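PDB 6KIA: enoyl-acyl carrier protein reductase from Uncultured bacterium, which probably catalyses the NADH-dependent reduction of the enoyl-acyl carrier protein double bond in fatty acid synthesis, and confers triclosan resistance. Local coordinates for residues L145-H159 / I223-S237. Residues are numbered along the deposited sequence; the frame is centred on the assembly and turned at random.
Sequences LDGMIPDGANAFFAH and IRARLEKSGGQVRYS
Arg226 joins its helix to Asp146, Ile149 and Asp151 through three oxygens set round the edge of its guanidinium, all close to the guanidinium plane. NE and NH2 both reach Asp146 OD1, the latter at 2.9 Å and from well above the carboxylate, whose plane stands 83° from the guanidinium. NH1 and NH2 share the carbonyl Ile149 O end-on, and NH1 also meets Asp151 OD1 at 2.8 Å on its anti side. The arginine chain is extended as far as CD and bends at chi3 (67°), which brings the guanidinium to the cluster, where the two carboxylates probably offset its charge.

Further along, Ser230 OG donates to Arg226 O and accepts from Gly152 N, so the serine ties the carbonyl of Arg226 to the 150-153 turn; a water bridges Ala153 O and Leu227 O. Asn154 OD1 accepts from the backbone N of Gln233 at 2.8 Å just before the strands pair.

Strands 155-159 and 234-237 then run parallel, bonded in alternation from Ala155 N to Gln233 O through to His159 N to Ser237 O. They are neighbours in the mixed, largely parallel sheet of this Rossmann-clan reductase, strand 21-25 flanking 155-159 on its other side, and the side chain of His159 is about 6 Å from the bound NADH.

On the Ala155 and Phe157 face, the Phe157 and Tyr236 rings are near parallel (11°) but slid apart, CD2 of Phe157 lying 3.5 Å from CE2 of Tyr236. Leu227 CD1 presses on Ala155 CB (3.6 Å) and Ile149 CG2. On the other face of the sheet, Ser237 OG sits at the Phe156 ring edge, 3.3 Å from CE2.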
# COMPACT_ATOMS: atom_id res chain seq x y z
N LEU A 145 15.99 -19.24 -1.14
CA LEU A 145 15.66 -18.86 0.22
C LEU A 145 15.61 -20.08 1.15
O LEU A 145 15.97 -19.98 2.32
CB LEU A 145 14.31 -18.15 0.24
CG LEU A 145 13.86 -17.55 1.56
CD1 LEU A 145 14.77 -16.41 2.00
CD2 LEU A 145 12.41 -17.11 1.41
N ASP A 146 15.14 -21.21 0.63
CA ASP A 146 15.00 -22.41 1.44
C ASP A 146 16.33 -22.76 2.09
O ASP A 146 16.38 -23.14 3.26
CB ASP A 146 14.49 -23.58 0.60
CG ASP A 146 14.29 -24.84 1.42
OD1 ASP A 146 13.34 -24.88 2.24
OD2 ASP A 146 15.08 -25.78 1.24
N GLY A 147 17.42 -22.59 1.35
CA GLY A 147 18.75 -22.89 1.86
C GLY A 147 19.23 -21.92 2.91
O GLY A 147 20.20 -22.19 3.62
N MET A 148 18.55 -20.79 3.03
CA MET A 148 18.93 -19.74 3.97
C MET A 148 18.16 -19.75 5.29
O MET A 148 18.52 -19.02 6.22
CB MET A 148 18.73 -18.36 3.32
CG MET A 148 19.32 -18.21 1.94
SD MET A 148 18.98 -16.51 1.41
CE MET A 148 19.25 -16.64 -0.35
N ILE A 149 17.08 -20.51 5.38
CA ILE A 149 16.26 -20.54 6.58
C ILE A 149 16.41 -21.91 7.27
O ILE A 149 15.92 -22.92 6.77
CB ILE A 149 14.77 -20.24 6.27
CG1 ILE A 149 14.64 -18.99 5.38
CG2 ILE A 149 13.95 -20.07 7.55
CD1 ILE A 149 13.23 -18.70 4.96
N PRO A 150 17.11 -21.95 8.42
CA PRO A 150 17.37 -23.28 9.00
C PRO A 150 16.12 -23.89 9.63
O PRO A 150 15.17 -23.16 9.96
CB PRO A 150 18.44 -23.00 10.06
CG PRO A 150 18.25 -21.52 10.43
CD PRO A 150 17.72 -20.85 9.19
N ASP A 151 16.12 -25.22 9.77
CA ASP A 151 15.11 -25.89 10.57
C ASP A 151 15.03 -25.21 11.93
O ASP A 151 16.06 -24.91 12.55
CB ASP A 151 15.44 -27.38 10.81
CG ASP A 151 15.37 -28.21 9.56
OD1 ASP A 151 14.85 -27.72 8.54
OD2 ASP A 151 15.82 -29.39 9.59
N GLY A 152 13.81 -25.03 12.42
CA GLY A 152 13.64 -24.46 13.74
C GLY A 152 13.43 -22.95 13.71
O GLY A 152 13.02 -22.37 14.70
N ALA A 153 13.73 -22.32 12.59
CA ALA A 153 13.54 -20.87 12.51
C ALA A 153 12.09 -20.46 12.34
O ALA A 153 11.24 -21.23 11.87
CB ALA A 153 14.37 -20.30 11.42
N ASN A 154 11.82 -19.22 12.74
CA ASN A 154 10.57 -18.55 12.40
C ASN A 154 10.79 -17.76 11.13
O ASN A 154 11.89 -17.26 10.92
CB ASN A 154 10.12 -17.63 13.53
CG ASN A 154 9.84 -18.38 14.82
OD1 ASN A 154 9.42 -19.53 14.80
ND2 ASN A 154 10.04 -17.71 15.96
N ALA A 155 9.77 -17.67 10.28
CA ALA A 155 9.87 -16.89 9.07
C ALA A 155 8.67 -15.91 8.97
O ALA A 155 7.52 -16.26 9.25
CB ALA A 155 9.93 -17.80 7.84
N PHE A 156 8.99 -14.71 8.54
CA PHE A 156 8.04 -13.60 8.41
C PHE A 156 8.14 -13.11 6.97
O PHE A 156 9.13 -12.50 6.58
CB PHE A 156 8.43 -12.50 9.43
CG PHE A 156 7.42 -11.38 9.61
CD1 PHE A 156 7.28 -10.78 10.86
CD2 PHE A 156 6.55 -11.01 8.60
CE1 PHE A 156 6.33 -9.75 11.07
CE2 PHE A 156 5.61 -9.99 8.80
CZ PHE A 156 5.50 -9.38 10.03
N PHE A 157 7.11 -13.41 6.18
CA PHE A 157 7.07 -12.99 4.78
C PHE A 157 6.20 -11.75 4.70
O PHE A 157 5.00 -11.83 4.97
CB PHE A 157 6.50 -14.09 3.86
CG PHE A 157 7.36 -15.32 3.76
CD1 PHE A 157 8.35 -15.42 2.78
CD2 PHE A 157 7.15 -16.37 4.60
CE1 PHE A 157 9.12 -16.56 2.66
CE2 PHE A 157 7.90 -17.53 4.50
CZ PHE A 157 8.91 -17.62 3.53
N ALA A 158 6.78 -10.59 4.36
CA ALA A 158 6.02 -9.34 4.32
C ALA A 158 5.77 -8.88 2.87
O ALA A 158 6.66 -8.40 2.17
CB ALA A 158 6.76 -8.26 5.12
N HIS A 159 4.53 -9.04 2.42
CA HIS A 159 4.12 -8.66 1.07
C HIS A 159 3.83 -7.17 1.03
O HIS A 159 3.19 -6.66 1.93
CB HIS A 159 2.89 -9.48 0.68
CG HIS A 159 2.28 -9.13 -0.64
ND1 HIS A 159 1.39 -8.08 -0.79
CD2 HIS A 159 2.32 -9.76 -1.84
CE1 HIS A 159 0.98 -8.03 -2.04
NE2 HIS A 159 1.52 -9.04 -2.70
N ILE A 223 8.82 -24.52 2.17
CA ILE A 223 9.50 -23.90 3.29
C ILE A 223 8.62 -23.89 4.54
O ILE A 223 9.07 -24.26 5.63
CB ILE A 223 9.92 -22.44 2.95
CG1 ILE A 223 10.97 -22.43 1.84
CG2 ILE A 223 10.45 -21.74 4.18
CD1 ILE A 223 11.28 -21.04 1.28
N ARG A 224 7.38 -23.43 4.37
CA ARG A 224 6.40 -23.36 5.46
C ARG A 224 6.25 -24.73 6.14
O ARG A 224 6.30 -24.82 7.37
CB ARG A 224 5.04 -22.85 4.95
CG ARG A 224 4.02 -22.70 6.05
CD ARG A 224 2.74 -21.98 5.57
NE ARG A 224 1.97 -22.76 4.60
CZ ARG A 224 1.90 -22.49 3.30
NH1 ARG A 224 2.55 -21.45 2.79
NH2 ARG A 224 1.17 -23.27 2.49
N ALA A 225 6.01 -25.76 5.34
CA ALA A 225 5.85 -27.11 5.87
C ALA A 225 7.09 -27.56 6.66
O ALA A 225 6.97 -28.12 7.76
CB ALA A 225 5.56 -28.07 4.76
N ARG A 226 8.27 -27.30 6.12
CA ARG A 226 9.48 -27.80 6.77
C ARG A 226 9.70 -27.07 8.10
O ARG A 226 10.07 -27.69 9.12
CB ARG A 226 10.70 -27.66 5.84
CG ARG A 226 12.06 -27.79 6.54
CD ARG A 226 13.23 -27.67 5.57
NE ARG A 226 13.37 -26.34 4.97
CZ ARG A 226 13.98 -25.33 5.57
NH1 ARG A 226 14.49 -25.50 6.79
NH2 ARG A 226 14.07 -24.14 4.97
N LEU A 227 9.42 -25.77 8.12
CA LEU A 227 9.57 -25.00 9.35
C LEU A 227 8.53 -25.37 10.41
O LEU A 227 8.84 -25.47 11.59
CB LEU A 227 9.48 -23.49 9.06
CG LEU A 227 10.59 -22.90 8.17
CD1 LEU A 227 10.39 -21.39 8.03
CD2 LEU A 227 11.99 -23.21 8.69
N GLU A 228 7.30 -25.55 9.97
CA GLU A 228 6.21 -25.87 10.87
C GLU A 228 6.45 -27.25 11.49
O GLU A 228 6.17 -27.46 12.67
CB GLU A 228 4.89 -25.77 10.12
CG GLU A 228 4.37 -24.33 10.14
CD GLU A 228 3.06 -24.13 9.41
OE1 GLU A 228 2.51 -25.11 8.88
OE2 GLU A 228 2.60 -22.96 9.37
N LYS A 229 7.02 -28.15 10.70
CA LYS A 229 7.34 -29.49 11.19
C LYS A 229 8.61 -29.51 12.06
O LYS A 229 8.84 -30.49 12.78
CB LYS A 229 7.48 -30.46 10.01
CG LYS A 229 6.14 -31.01 9.55
CD LYS A 229 6.23 -31.71 8.21
CE LYS A 229 4.88 -32.29 7.80
NZ LYS A 229 4.36 -33.27 8.80
N SER A 230 9.44 -28.47 12.00
CA SER A 230 10.65 -28.48 12.82
C SER A 230 10.62 -27.48 13.99
O SER A 230 11.66 -27.00 14.43
CB SER A 230 11.89 -28.22 11.97
OG SER A 230 11.80 -27.01 11.23
N GLY A 231 9.42 -27.16 14.48
CA GLY A 231 9.27 -26.30 15.63
C GLY A 231 9.30 -24.81 15.32
O GLY A 231 9.48 -23.98 16.22
N GLY A 232 9.16 -24.46 14.05
CA GLY A 232 9.14 -23.05 13.67
C GLY A 232 7.74 -22.50 13.51
O GLY A 232 6.76 -23.25 13.51
N GLN A 233 7.65 -21.17 13.41
CA GLN A 233 6.41 -20.44 13.10
C GLN A 233 6.56 -19.67 11.80
O GLN A 233 7.63 -19.12 11.52
CB GLN A 233 6.04 -19.47 14.23
CG GLN A 233 5.76 -20.14 15.56
CD GLN A 233 4.43 -20.85 15.58
OE1 GLN A 233 3.43 -20.34 15.05
NE2 GLN A 233 4.38 -22.01 16.22
N VAL A 234 5.50 -19.63 11.01
CA VAL A 234 5.52 -18.87 9.76
C VAL A 234 4.36 -17.89 9.71
O VAL A 234 3.22 -18.23 10.05
CB VAL A 234 5.46 -19.81 8.54
CG1 VAL A 234 5.37 -19.02 7.22
CG2 VAL A 234 6.67 -20.73 8.54
N ARG A 235 4.66 -16.66 9.30
CA ARG A 235 3.67 -15.61 9.20
C ARG A 235 3.76 -14.92 7.82
O ARG A 235 4.85 -14.79 7.25
CB ARG A 235 3.89 -14.57 10.29
CG ARG A 235 3.86 -15.11 11.71
CD ARG A 235 2.49 -15.64 12.08
NE ARG A 235 2.44 -16.03 13.48
CZ ARG A 235 2.62 -17.28 13.91
NH1 ARG A 235 2.82 -18.24 13.03
NH2 ARG A 235 2.59 -17.56 15.20
N TYR A 236 2.61 -14.50 7.32
CA TYR A 236 2.53 -13.66 6.11
C TYR A 236 1.79 -12.38 6.46
O TYR A 236 0.78 -12.44 7.17
CB TYR A 236 1.79 -14.36 4.97
CG TYR A 236 2.43 -15.67 4.59
CD1 TYR A 236 2.13 -16.83 5.30
CD2 TYR A 236 3.35 -15.75 3.55
CE1 TYR A 236 2.74 -18.03 4.98
CE2 TYR A 236 3.95 -16.96 3.22
CZ TYR A 236 3.63 -18.09 3.94
OH TYR A 236 4.21 -19.29 3.62
N SER A 237 2.30 -11.24 6.02
CA SER A 237 1.58 -9.98 6.21
C SER A 237 1.44 -9.33 4.84
O SER A 237 2.24 -9.60 3.93
CB SER A 237 2.32 -9.07 7.18
OG SER A 237 3.55 -8.63 6.62
O HOH W 1 11.32 -24.06 11.76
O HOH W 2 9.54 -21.32 16.93
O HOH W 3 3.39 -6.69 4.75